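Local coordinates for protein histidine acid phosphatase (Bifidobacterium longum subsp. infantis, PDB 6RXD) that probably removes phosphate groups from inositol polyphosphates such as phytate, and from 2,3-bisphosphoglycerate, as a histidine acid phosphatase of the MINPP type, at residues I298-E301 and Y302-A305; A304-D307 and L308-Y312; Q247-T250 and E251-A255; G232-V235 and D236-R239; L59-M62 and A63-A66. All blocks are in the same frame, centred on the assembly; numbering follows the deposited sequence.

Contact 1 (I298-E301 and Y302-A305); sequences IKSE and YDAA
The carboxylate of Asp-303 reaches back over the start of its helix and takes the backbone N-H of Lys-299 on OD2, at 2.9 Å from Lys-299 N and nearly straight (165°). The lone pair used is the anti one, turned away from OD1. One residue on, Ser-300 OG accepts from Asp-303 N at 3.1 Å; its hydroxyl sits between backbone N and carbonyl carbon (chi1 64°), the placement that swings it over the first turn. Ser-300 is thus the N-cap of helix 301-317, and a small hydroxyl residue suits the place because its oxygen can stand in for the missing carbonyl of a preceding turn. An alanine in place of Asp-303 is likely to leave Lys-299 N without its acceptor and the loop before the helix freer to move. In the conformer described, the Lys-299 chain passes close to the same carboxylate, though its exact course is doubtful. Underneath, Ile-298 CG2 meets Ala-304 CB at 3.9 Å, and helix 55-69 packs against both. Glu-301 turns the other way, its OE2 hydrogen-bonded to His-242 ND1; a zinc ligand in another structure of this protein, Glu-301 is not metal-bound here.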
loop_
_atom_site.group_PDB
_atom_site.type_symbol
_atom_site.label_atom_id
_atom_site.label_comp_id
_atom_site.label_asym_id
_atom_site.label_seq_id
_atom_site.Cartn_x
_atom_site.Cartn_y
_atom_site.Cartn_z
ATOM N N ILE A 298 -10.963 -18.548 -15.612
ATOM C CA ILE A 298 -10.076 -19.569 -15.064
ATOM C C ILE A 298 -9.881 -20.605 -16.174
ATOM O O ILE A 298 -10.853 -21.221 -16.630
ATOM C CB ILE A 298 -10.685 -20.254 -13.807
ATOM C CG1 ILE A 298 -10.641 -19.316 -12.594
ATOM C CG2 ILE A 298 -9.954 -21.554 -13.479
ATOM C CD1 ILE A 298 -11.391 -19.875 -11.344
ATOM N N LYS A 299 -8.646 -20.792 -16.638
ATOM C CA LYS A 299 -8.422 -21.787 -17.687
ATOM C C LYS A 299 -7.301 -22.757 -17.353
ATOM O O LYS A 299 -6.936 -23.605 -18.163
ATOM C CB LYS A 299 -8.188 -21.133 -19.056
ATOM C CG LYS A 299 -6.854 -20.439 -19.210
ATOM C CD LYS A 299 -7.001 -18.944 -19.013
ATOM C CE LYS A 299 -5.663 -18.229 -19.129
ATOM N NZ LYS A 299 -5.548 -17.448 -20.389
ATOM N N SER A 300 -6.781 -22.661 -16.140
ATOM C CA SER A 300 -5.719 -23.553 -15.725
ATOM C C SER A 300 -5.713 -23.664 -14.225
ATOM O O SER A 300 -6.337 -22.848 -13.539
ATOM C CB SER A 300 -4.367 -22.985 -16.131
ATOM O OG SER A 300 -4.145 -21.769 -15.446
ATOM N N GLU A 301 -4.961 -24.638 -13.712
ATOM C CA GLU A 301 -4.761 -24.732 -12.265
ATOM C C GLU A 301 -4.109 -23.482 -11.687
ATOM O O GLU A 301 -4.484 -23.038 -10.607
ATOM C CB GLU A 301 -3.922 -25.956 -11.881
ATOM C CG GLU A 301 -4.626 -27.287 -12.086
ATOM C CD GLU A 301 -3.710 -28.460 -11.816
ATOM O OE1 GLU A 301 -2.481 -28.313 -11.990
ATOM O OE2 GLU A 301 -4.203 -29.534 -11.421
ATOM N N TYR A 302 -3.120 -22.931 -12.389
ATOM C CA TYR A 302 -2.526 -21.671 -11.970
ATOM C C TYR A 302 -3.589 -20.600 -11.721
ATOM O O TYR A 302 -3.569 -19.951 -10.684
ATOM C CB TYR A 302 -1.482 -21.169 -12.983
ATOM C CG TYR A 302 -0.934 -19.782 -12.685
ATOM C CD1 TYR A 302 0.265 -19.624 -12.006
ATOM C CD2 TYR A 302 -1.620 -18.636 -13.075
ATOM C CE1 TYR A 302 0.766 -18.358 -11.721
ATOM C CE2 TYR A 302 -1.132 -17.371 -12.796
ATOM C CZ TYR A 302 0.064 -17.241 -12.122
ATOM O OH TYR A 302 0.553 -15.984 -11.845
ATOM N N ASP A 303 -4.507 -20.411 -12.669
ATOM C CA ASP A 303 -5.552 -19.406 -12.508
ATOM C C ASP A 303 -6.410 -19.651 -11.281
ATOM O O ASP A 303 -6.696 -18.715 -10.526
ATOM C CB ASP A 303 -6.484 -19.399 -13.725
ATOM C CG ASP A 303 -5.827 -18.856 -14.968
ATOM O OD1 ASP A 303 -4.748 -18.225 -14.883
ATOM O OD2 ASP A 303 -6.425 -19.054 -16.042
ATOM N N ALA A 304 -6.859 -20.888 -11.100
ATOM C CA ALA A 304 -7.730 -21.198 -9.968
ATOM C C ALA A 304 -7.006 -21.029 -8.638
ATOM O O ALA A 304 -7.563 -20.461 -7.692
ATOM C CB ALA A 304 -8.315 -22.608 -10.092
ATOM N N ALA A 305 -5.760 -21.498 -8.564
ATOM C CA ALA A 305 -4.999 -21.410 -7.320
ATOM C C ALA A 305 -4.677 -19.959 -6.971
ATOM O O ALA A 305 -4.764 -19.558 -5.803
ATOM C CB ALA A 305 -3.712 -22.250 -7.399
#

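Contact 2 (A304-D307 and L308-Y312); sequences AAMD and LYNLY
Asn-310 grips the turn before it twice, through one acceptor: its backbone N and its side-chain ND2 each lie 2.9 Å from Met-306 O. The two donors come from opposite faces of that carbonyl's plane. The backbone N-H is tilted moderately from it, whereas ND2 stands well above the plane, 46° out, and so is not directed at a lone pair. The rest of the polar contact is the regular i to i+4 bonding of an alpha helix: Leu-308 N to Ala-304 O at 2.9 Å, Tyr-309 N to Ala-305 O at 2.8 Å, and Leu-311 N to Asp-307 O at 3.1 Å.

The apolar part is slighter. The side chains of Met-306 and Tyr-309 run alongside each other in one direction; bends at chi2 (-61°) and chi3 (-48°) fold the thioether chain back, bringing Met-306 CE to 4.1 Å from Tyr-309 CD2. A flexible methionine fits here, since it can bend to lie along the ring while touching Phe-345 and Leu-349 of helix 339-357. The phenol of Tyr-309 extends onward to the backbone oxygen of Tyr-9. On other flanks of helix 301-317, Ala-305 and Leu-308 face helix 235-245, and Leu-311 meets helix 55-69.

A leucine in place of Asn-310 would probably leave Met-306 O with the backbone N-H alone among these two donors. Small alanines, apolar chains and a tyrosine whose hydroxyl has a partner let this helix run buried among three others, while the amide N-H of Asn-310 is spent on the helix's own backbone.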
loop_
_atom_site.group_PDB
_atom_site.type_symbol
_atom_site.label_atom_id
_atom_site.label_comp_id
_atom_site.label_asym_id
_atom_site.label_seq_id
_atom_site.Cartn_x
_atom_site.Cartn_y
_atom_site.Cartn_z
ATOM N N ALA A 304 -6.859 -20.888 -11.100
ATOM C CA ALA A 304 -7.730 -21.198 -9.968
ATOM C C ALA A 304 -7.006 -21.029 -8.638
ATOM O O ALA A 304 -7.563 -20.461 -7.692
ATOM C CB ALA A 304 -8.315 -22.608 -10.092
ATOM N N ALA A 305 -5.760 -21.498 -8.564
ATOM C CA ALA A 305 -4.999 -21.410 -7.320
ATOM C C ALA A 305 -4.677 -19.959 -6.971
ATOM O O ALA A 305 -4.764 -19.558 -5.803
ATOM C CB ALA A 305 -3.712 -22.250 -7.399
ATOM N N MET A 306 -4.289 -19.167 -7.972
ATOM C CA MET A 306 -3.992 -17.768 -7.705
ATOM C C MET A 306 -5.257 -17.015 -7.316
ATOM O O MET A 306 -5.197 -16.104 -6.497
ATOM C CB MET A 306 -3.296 -17.100 -8.905
ATOM C CG MET A 306 -1.842 -17.551 -9.126
ATOM S SD MET A 306 -0.719 -17.202 -7.742
ATOM C CE MET A 306 -1.126 -15.488 -7.433
ATOM N N ASP A 307 -6.401 -17.395 -7.875
ATOM C CA ASP A 307 -7.662 -16.794 -7.437
ATOM C C ASP A 307 -7.961 -17.152 -5.982
ATOM O O ASP A 307 -8.391 -16.288 -5.206
ATOM C CB ASP A 307 -8.827 -17.204 -8.347
ATOM C CG ASP A 307 -8.726 -16.593 -9.724
ATOM O OD1 ASP A 307 -7.785 -15.813 -9.955
ATOM O OD2 ASP A 307 -9.590 -16.891 -10.573
ATOM N N LEU A 308 -7.703 -18.403 -5.610
ATOM C CA LEU A 308 -7.932 -18.852 -4.236
ATOM C C LEU A 308 -6.971 -18.134 -3.288
ATOM O O LEU A 308 -7.362 -17.715 -2.194
ATOM C CB LEU A 308 -7.770 -20.381 -4.113
ATOM C CG LEU A 308 -8.133 -20.997 -2.755
ATOM C CD1 LEU A 308 -9.560 -20.609 -2.404
ATOM C CD2 LEU A 308 -8.001 -22.511 -2.827
ATOM N N TYR A 309 -5.718 -17.985 -3.713
ATOM C CA TYR A 309 -4.750 -17.228 -2.927
ATOM C C TYR A 309 -5.199 -15.779 -2.766
ATOM O O TYR A 309 -5.070 -15.202 -1.687
ATOM C CB TYR A 309 -3.358 -17.296 -3.559
ATOM C CG TYR A 309 -2.348 -16.412 -2.858
ATOM C CD1 TYR A 309 -1.837 -16.761 -1.614
ATOM C CD2 TYR A 309 -1.910 -15.235 -3.439
ATOM C CE1 TYR A 309 -0.910 -15.935 -0.969
ATOM C CE2 TYR A 309 -0.996 -14.425 -2.806
ATOM C CZ TYR A 309 -0.504 -14.778 -1.576
ATOM O OH TYR A 309 0.403 -13.948 -0.960
ATOM N N ASN A 310 -5.738 -15.178 -3.826
ATOM C CA ASN A 310 -6.230 -13.805 -3.704
ATOM C C ASN A 310 -7.372 -13.680 -2.695
ATOM O O ASN A 310 -7.508 -12.652 -2.022
ATOM C CB ASN A 310 -6.638 -13.228 -5.068
ATOM C CG ASN A 310 -5.466 -12.554 -5.778
ATOM O OD1 ASN A 310 -5.115 -11.415 -5.467
ATOM N ND2 ASN A 310 -4.849 -13.261 -6.706
ATOM N N LEU A 311 -8.194 -14.715 -2.582
ATOM C CA LEU A 311 -9.268 -14.670 -1.586
ATOM C C LEU A 311 -8.698 -14.816 -0.184
ATOM O O LEU A 311 -9.152 -14.151 0.744
ATOM C CB LEU A 311 -10.334 -15.742 -1.864
ATOM C CG LEU A 311 -11.129 -15.566 -3.163
ATOM C CD1 LEU A 311 -12.229 -16.624 -3.211
ATOM C CD2 LEU A 311 -11.732 -14.169 -3.271
ATOM N N TYR A 312 -7.692 -15.670 -0.036
ATOM C CA TYR A 312 -7.007 -15.853 1.246
ATOM C C TYR A 312 -6.402 -14.550 1.759
ATOM O O TYR A 312 -6.538 -14.205 2.953
ATOM C CB TYR A 312 -5.937 -16.937 1.081
ATOM C CG TYR A 312 -4.856 -16.992 2.135
ATOM C CD1 TYR A 312 -5.128 -17.432 3.426
ATOM C CD2 TYR A 312 -3.552 -16.654 1.814
ATOM C CE1 TYR A 312 -4.127 -17.501 4.379
ATOM C CE2 TYR A 312 -2.541 -16.722 2.757
ATOM C CZ TYR A 312 -2.838 -17.149 4.039
ATOM O OH TYR A 312 -1.841 -17.223 4.992
#

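Contact 3 (Q247-T250 and E251-A255); sequences QIFT and EEFLA. With ZN (zinc ion), chain C.
Thr-250 is the N-cap of helix 251-258, and the first residue after it, Glu-251, is a zinc ligand. Thr-250 OG1 accepts from Phe-253 N at 3.0 Å, while its carbonyl oxygen receives Leu-254 N at the same distance, so side chain and backbone together close the first turn. A chi1 of 67° turns the hydroxyl toward the N-H it caps. It also donates to a water, 2.7 Å from Thr-250 OG1, that in turn donates a hydrogen bond to Glu-252 OE1.

Beneath this polar layer, Phe-249 and Phe-253 come together obliquely. Their planes are nearly parallel, 14° apart, but offset so that little of one ring lies over the other; Phe-249 CD1 touches Phe-253 CD1 and CE1, each at 3.7 Å. Leu-254 fills in beside them, its CG 3.8 Å from Phe-249 CB. Both rings then rest on Met-62 and Ala-66 of helix 55-69, a surface that large flat residues suit.

Glu-251 bends at chi2 and leads away from the turn to bind zinc through OE2 at 2.2 Å; His-242 of the preceding helix is the second protein ligand. The cap and the aromatic pair probably help to fix the start of the helix, and hence the backbone from which the carboxylate reaches the metal, whose positive charge would probably favour keeping that carboxylate ionised.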
loop_
_atom_site.group_PDB
_atom_site.type_symbol
_atom_site.label_atom_id
_atom_site.label_comp_id
_atom_site.label_asym_id
_atom_site.label_seq_id
_atom_site.Cartn_x
_atom_site.Cartn_y
_atom_site.Cartn_z
ATOM N N GLN A 247 -6.373 -30.299 -2.436
ATOM C CA GLN A 247 -7.021 -30.387 -1.126
ATOM C C GLN A 247 -8.522 -30.393 -1.277
ATOM O O GLN A 247 -9.250 -30.822 -0.380
ATOM C CB GLN A 247 -6.713 -29.144 -0.296
ATOM C CG GLN A 247 -5.285 -28.929 0.058
ATOM C CD GLN A 247 -5.125 -27.683 0.891
ATOM O OE1 GLN A 247 -5.198 -27.732 2.120
ATOM N NE2 GLN A 247 -4.936 -26.552 0.227
ATOM N N ILE A 248 -8.985 -29.854 -2.397
ATOM C CA ILE A 248 -10.402 -29.594 -2.592
ATOM C C ILE A 248 -10.970 -30.446 -3.718
ATOM O O ILE A 248 -12.046 -31.036 -3.589
ATOM C CB ILE A 248 -10.613 -28.101 -2.930
ATOM C CG1 ILE A 248 -10.153 -27.230 -1.760
ATOM C CG2 ILE A 248 -12.071 -27.817 -3.276
ATOM C CD1 ILE A 248 -9.626 -25.852 -2.198
ATOM N N PHE A 249 -10.242 -30.523 -4.829
ATOM C CA PHE A 249 -10.774 -31.130 -6.042
ATOM C C PHE A 249 -10.075 -32.439 -6.352
ATOM O O PHE A 249 -8.900 -32.620 -6.016
ATOM C CB PHE A 249 -10.590 -30.189 -7.238
ATOM C CG PHE A 249 -11.286 -28.862 -7.085
ATOM C CD1 PHE A 249 -12.647 -28.743 -7.346
ATOM C CD2 PHE A 249 -10.577 -27.735 -6.680
ATOM C CE1 PHE A 249 -13.291 -27.517 -7.198
ATOM C CE2 PHE A 249 -11.209 -26.499 -6.532
ATOM C CZ PHE A 249 -12.566 -26.389 -6.796
ATOM N N THR A 250 -10.789 -33.346 -7.021
ATOM C CA THR A 250 -10.203 -34.640 -7.381
ATOM C C THR A 250 -9.159 -34.520 -8.477
ATOM O O THR A 250 -9.159 -33.565 -9.248
ATOM C CB THR A 250 -11.264 -35.645 -7.874
ATOM O OG1 THR A 250 -11.820 -35.193 -9.120
ATOM C CG2 THR A 250 -12.367 -35.814 -6.843
ATOM N N GLU A 251 -8.281 -35.513 -8.551
ATOM C CA GLU A 251 -7.272 -35.567 -9.605
ATOM C C GLU A 251 -7.912 -35.557 -10.973
ATOM O O GLU A 251 -7.458 -34.869 -11.889
ATOM C CB GLU A 251 -6.445 -36.842 -9.456
ATOM C CG GLU A 251 -5.580 -36.880 -8.223
ATOM C CD GLU A 251 -4.515 -35.808 -8.216
ATOM O OE1 GLU A 251 -4.136 -35.285 -9.294
ATOM O OE2 GLU A 251 -4.056 -35.499 -7.107
ATOM N N GLU A 252 -8.979 -36.333 -11.106
ATOM C CA GLU A 252 -9.710 -36.428 -12.360
ATOM C C GLU A 252 -10.294 -35.076 -12.784
ATOM O O GLU A 252 -10.228 -34.694 -13.949
ATOM C CB GLU A 252 -10.810 -37.484 -12.216
ATOM C CG GLU A 252 -11.725 -37.641 -13.403
ATOM C CD GLU A 252 -12.813 -38.664 -13.137
ATOM O OE1 GLU A 252 -13.590 -38.470 -12.176
ATOM O OE2 GLU A 252 -12.878 -39.670 -13.875
ATOM N N PHE A 253 -10.850 -34.337 -11.833
ATOM C CA PHE A 253 -11.395 -33.020 -12.144
ATOM C C PHE A 253 -10.281 -32.063 -12.578
ATOM O O PHE A 253 -10.395 -31.365 -13.588
ATOM C CB PHE A 253 -12.127 -32.478 -10.916
ATOM C CG PHE A 253 -12.881 -31.199 -11.163
ATOM C CD1 PHE A 253 -12.316 -29.976 -10.848
ATOM C CD2 PHE A 253 -14.167 -31.226 -11.689
ATOM C CE1 PHE A 253 -13.020 -28.786 -11.062
ATOM C CE2 PHE A 253 -14.870 -30.054 -11.909
ATOM C CZ PHE A 253 -14.295 -28.832 -11.587
ATOM N N LEU A 254 -9.190 -32.049 -11.826
ATOM C CA LEU A 254 -8.099 -31.123 -12.111
ATOM C C LEU A 254 -7.381 -31.497 -13.398
ATOM O O LEU A 254 -6.841 -30.638 -14.073
ATOM C CB LEU A 254 -7.113 -31.103 -10.947
ATOM C CG LEU A 254 -7.686 -30.503 -9.665
ATOM C CD1 LEU A 254 -6.726 -30.696 -8.495
ATOM C CD2 LEU A 254 -8.025 -29.027 -9.861
ATOM N N ALA A 255 -7.372 -32.782 -13.735
ATOM C CA ALA A 255 -6.752 -33.205 -14.986
ATOM C C ALA A 255 -7.526 -32.674 -16.190
ATOM O O ALA A 255 -6.933 -32.317 -17.205
ATOM C CB ALA A 255 -6.621 -34.720 -15.045
HETATM ZN ZN ZN C . -2.171 -34.362 -7.232
HETATM O O HOH W 1 -13.949 -36.614 -9.970
#

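Contact 4 (G232-V235 and D236-R239); sequences GDNV and DVKR
The side chain of Asn-234, just before helix 235-245, folds over Val-237 in the first turn. Its CB passes Val-237 CG2 at 4.1 Å. With CG anti to the backbone N (chi1 -174°), the amide carbon lies beside the helix start, and the oxygen beyond it does the capping: Asn-234 OD1 accepts from Val-237 N at 2.9 Å, with the donor in the carbonyl plane. The other branch donates a hydrogen bond to a water 3.2 Å from Asn-234 ND2, which in turn donates weakly to Asp-236 OD1. Asparagine suits the N-cap position because its short side chain offers an acceptor to the turn and a donor to the solvent.

Val-235 O receives Arg-239 N at 2.9 Å, whereas the bond from Lys-238 N to Asn-234 O is long and weak. In the conformer described, Arg-239 bends at chi3 to bring NH2 within 2.9 Å of Asp-236 OD2, a salt bridge with a weak hydrogen bond. Inward, Asn-234 and Val-237 lean on Met-344 and Trp-347 of helix 339-357.

The chemistry is that of a helix start at the surface: the amide oxygen takes an N-H of the first turn, and an aspartate there would probably interact favourably with the helix dipole.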
loop_
_atom_site.group_PDB
_atom_site.type_symbol
_atom_site.label_atom_id
_atom_site.label_comp_id
_atom_site.label_asym_id
_atom_site.label_seq_id
_atom_site.Cartn_x
_atom_site.Cartn_y
_atom_site.Cartn_z
ATOM N N GLY A 232 6.463 -16.090 -14.777
ATOM C CA GLY A 232 5.161 -16.644 -15.114
ATOM C C GLY A 232 5.221 -18.104 -15.520
ATOM O O GLY A 232 4.243 -18.841 -15.377
ATOM N N ASP A 233 6.367 -18.530 -16.041
ATOM C CA ASP A 233 6.522 -19.911 -16.476
ATOM C C ASP A 233 7.117 -20.802 -15.389
ATOM O O ASP A 233 7.400 -21.975 -15.631
ATOM C CB ASP A 233 7.400 -19.979 -17.728
ATOM C CG ASP A 233 6.730 -19.365 -18.944
ATOM O OD1 ASP A 233 5.488 -19.264 -18.959
ATOM O OD2 ASP A 233 7.451 -18.993 -19.892
ATOM N N ASN A 234 7.303 -20.250 -14.195
ATOM C CA ASN A 234 7.943 -20.998 -13.114
ATOM C C ASN A 234 7.243 -22.323 -12.823
ATOM O O ASN A 234 6.055 -22.344 -12.496
ATOM C CB ASN A 234 8.000 -20.154 -11.840
ATOM C CG ASN A 234 8.773 -20.835 -10.745
ATOM O OD1 ASN A 234 8.214 -21.615 -9.982
ATOM N ND2 ASN A 234 10.079 -20.577 -10.680
ATOM N N VAL A 235 7.975 -23.425 -12.945
ATOM C CA VAL A 235 7.378 -24.753 -12.803
ATOM C C VAL A 235 6.940 -25.031 -11.368
ATOM O O VAL A 235 5.934 -25.711 -11.130
ATOM C CB VAL A 235 8.353 -25.851 -13.296
ATOM C CG1 VAL A 235 7.793 -27.235 -13.035
ATOM C CG2 VAL A 235 8.642 -25.666 -14.775
ATOM N N ASP A 236 7.691 -24.513 -10.401
ATOM C CA ASP A 236 7.352 -24.730 -8.999
ATOM C C ASP A 236 6.057 -24.017 -8.576
ATOM O O ASP A 236 5.318 -24.525 -7.720
ATOM C CB ASP A 236 8.516 -24.353 -8.080
ATOM C CG ASP A 236 9.682 -25.324 -8.192
ATOM O OD1 ASP A 236 10.801 -24.962 -7.776
ATOM O OD2 ASP A 236 9.478 -26.447 -8.703
ATOM N N VAL A 237 5.768 -22.868 -9.179
ATOM C CA VAL A 237 4.483 -22.212 -8.927
ATOM C C VAL A 237 3.348 -23.067 -9.494
ATOM O O VAL A 237 2.288 -23.207 -8.871
ATOM C CB VAL A 237 4.429 -20.765 -9.471
ATOM C CG1 VAL A 237 3.018 -20.199 -9.343
ATOM C CG2 VAL A 237 5.413 -19.870 -8.718
ATOM N N LYS A 238 3.578 -23.664 -10.663
ATOM C CA LYS A 238 2.574 -24.548 -11.254
ATOM C C LYS A 238 2.368 -25.783 -10.383
ATOM O O LYS A 238 1.241 -26.254 -10.200
ATOM C CB LYS A 238 2.950 -24.912 -12.691
ATOM C CG LYS A 238 2.840 -23.707 -13.626
ATOM C CD LYS A 238 3.266 -24.015 -15.047
ATOM C CE LYS A 238 3.201 -22.750 -15.896
ATOM N NZ LYS A 238 1.902 -22.040 -15.704
ATOM N N ARG A 239 3.458 -26.307 -9.835
ATOM C CA ARG A 239 3.356 -27.447 -8.928
ATOM C C ARG A 239 2.574 -27.061 -7.675
ATOM O O ARG A 239 1.708 -27.811 -7.226
ATOM C CB ARG A 239 4.745 -27.981 -8.556
ATOM C CG ARG A 239 5.449 -28.674 -9.702
ATOM C CD ARG A 239 6.926 -28.877 -9.401
ATOM N NE ARG A 239 7.147 -29.816 -8.307
ATOM C CZ ARG A 239 8.310 -29.969 -7.682
ATOM N NH1 ARG A 239 8.424 -30.846 -6.693
ATOM N NH2 ARG A 239 9.356 -29.235 -8.037
HETATM O O HOH W 2 3.248 -20.496 -18.232
HETATM O O HOH W 3 12.243 -22.650 -9.683
#

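Contact 5 (L59-M62 and A63-A66); sequences LMRM and AETA
Arg-61 and Glu-64 lie side by side and are held by two bonds, one to each carboxylate oxygen: Arg-61 NE to Glu-64 OE1 and Arg-61 NH2 to Glu-64 OE2, both 2.9 Å and both nearly straight. The carboxylate sits at the guanidinium's edge, close to its plane, but the two planes are 36° apart, and each nitrogen meets its oxygen from above the carboxylate plane. Bends at chi2 (-68°) and chi3 (84°) fold the arginine back to make this side-on grip one turn along, and the remaining nitrogen, NH1, bonds to Tyr-53 OH. Glu-64 marks the more exposed flank, where a water lies 2.7 Å from Arg-61 O and also near Thr-65 OG1, itself bonded to Trp-264 NE1.

This is the middle of helix 55-69, in the regular i to i+4 pattern, with Ala-66 N to Met-62 O at 2.9 Å. Its buried flank is apolar and close-fitting. Met-62, its chain extended, reaches between Phe-253 and Ala-304 of neighbouring helices, while the small Ala-66 lets the ring of Phe-253 come up to its CA and Phe-249 meet its CB. Met-60 SD is a looser neighbour of Ala-63 CB at 4.3 Å.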
loop_
_atom_site.group_PDB
_atom_site.type_symbol
_atom_site.label_atom_id
_atom_site.label_comp_id
_atom_site.label_asym_id
_atom_site.label_seq_id
_atom_site.Cartn_x
_atom_site.Cartn_y
_atom_site.Cartn_z
ATOM N N LEU A 59 -14.477 -18.658 -8.817
ATOM C CA LEU A 59 -14.320 -19.867 -8.036
ATOM C C LEU A 59 -15.666 -20.508 -7.697
ATOM O O LEU A 59 -15.761 -21.727 -7.599
ATOM C CB LEU A 59 -13.469 -19.621 -6.790
ATOM C CG LEU A 59 -11.968 -19.443 -7.060
ATOM C CD1 LEU A 59 -11.284 -19.043 -5.778
ATOM C CD2 LEU A 59 -11.340 -20.736 -7.605
ATOM N N MET A 60 -16.711 -19.698 -7.534
ATOM C CA MET A 60 -18.060 -20.269 -7.398
ATOM C C MET A 60 -18.553 -20.925 -8.687
ATOM O O MET A 60 -19.212 -21.954 -8.636
ATOM C CB MET A 60 -19.082 -19.232 -6.916
ATOM C CG MET A 60 -20.429 -19.850 -6.501
ATOM S SD MET A 60 -20.257 -20.884 -5.024
ATOM C CE MET A 60 -20.614 -19.713 -3.721
ATOM N N ARG A 61 -18.238 -20.352 -9.848
ATOM C CA ARG A 61 -18.602 -21.020 -11.098
ATOM C C ARG A 61 -17.884 -22.369 -11.200
ATOM O O ARG A 61 -18.470 -23.366 -11.628
ATOM C CB ARG A 61 -18.258 -20.142 -12.318
ATOM C CG ARG A 61 -18.881 -18.740 -12.292
ATOM C CD ARG A 61 -20.414 -18.766 -12.441
ATOM N NE ARG A 61 -21.103 -18.996 -11.164
ATOM C CZ ARG A 61 -21.295 -18.062 -10.234
ATOM N NH1 ARG A 61 -20.849 -16.821 -10.414
ATOM N NH2 ARG A 61 -21.934 -18.366 -9.109
ATOM N N MET A 62 -16.626 -22.409 -10.770
ATOM C CA MET A 62 -15.861 -23.654 -10.775
ATOM C C MET A 62 -16.495 -24.654 -9.808
ATOM O O MET A 62 -16.618 -25.853 -10.113
ATOM C CB MET A 62 -14.404 -23.365 -10.382
ATOM C CG MET A 62 -13.489 -24.577 -10.365
ATOM S SD MET A 62 -11.803 -24.049 -9.985
ATOM C CE MET A 62 -10.928 -25.597 -10.187
ATOM N N ALA A 63 -16.935 -24.151 -8.658
ATOM C CA ALA A 63 -17.535 -24.991 -7.633
ATOM C C ALA A 63 -18.824 -25.611 -8.132
ATOM O O ALA A 63 -19.110 -26.781 -7.845
ATOM C CB ALA A 63 -17.791 -24.174 -6.362
ATOM N N GLU A 64 -19.606 -24.837 -8.886
ATOM C CA GLU A 64 -20.874 -25.348 -9.396
ATOM C C GLU A 64 -20.636 -26.501 -10.377
ATOM O O GLU A 64 -21.362 -27.504 -10.372
ATOM C CB GLU A 64 -21.689 -24.208 -10.027
ATOM C CG GLU A 64 -22.200 -23.206 -9.005
ATOM C CD GLU A 64 -22.555 -21.855 -9.596
ATOM O OE1 GLU A 64 -22.262 -21.611 -10.787
ATOM O OE2 GLU A 64 -23.126 -21.021 -8.863
ATOM N N THR A 65 -19.604 -26.371 -11.205
ATOM C CA THR A 65 -19.249 -27.439 -12.136
ATOM C C THR A 65 -18.731 -28.677 -11.392
ATOM O O THR A 65 -19.109 -29.814 -11.701
ATOM C CB THR A 65 -18.209 -26.936 -13.148
ATOM O OG1 THR A 65 -18.799 -25.897 -13.937
ATOM C CG2 THR A 65 -17.764 -28.069 -14.071
ATOM N N ALA A 66 -17.874 -28.461 -10.399
ATOM C CA ALA A 66 -17.398 -29.569 -9.570
ATOM C C ALA A 66 -18.547 -30.308 -8.879
ATOM O O ALA A 66 -18.537 -31.534 -8.776
ATOM C CB ALA A 66 -16.385 -29.069 -8.544
HETATM O O HOH W 4 -20.069 -22.985 -13.723
#

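Along the chain the order is contact 5, on helix 55-69, then contact 4 at the start of helix 235-245, contact 3 at the start of helix 251-258, and contacts 1 and 2 on helix 301-317, which share Ala-304 and Ala-305. All lie on one side of the chain's centre, in a helical region away from the large mixed sheet. The centre of contact 1 is about 9 Å from that of contact 2 and about 12 Å from each of the other three. Contacts 4 and 5 are farthest apart, about 24 Å between centres. Three of the five are N-caps, so successive helices begin here with fixed first turns, two of them beside zinc-binding residues.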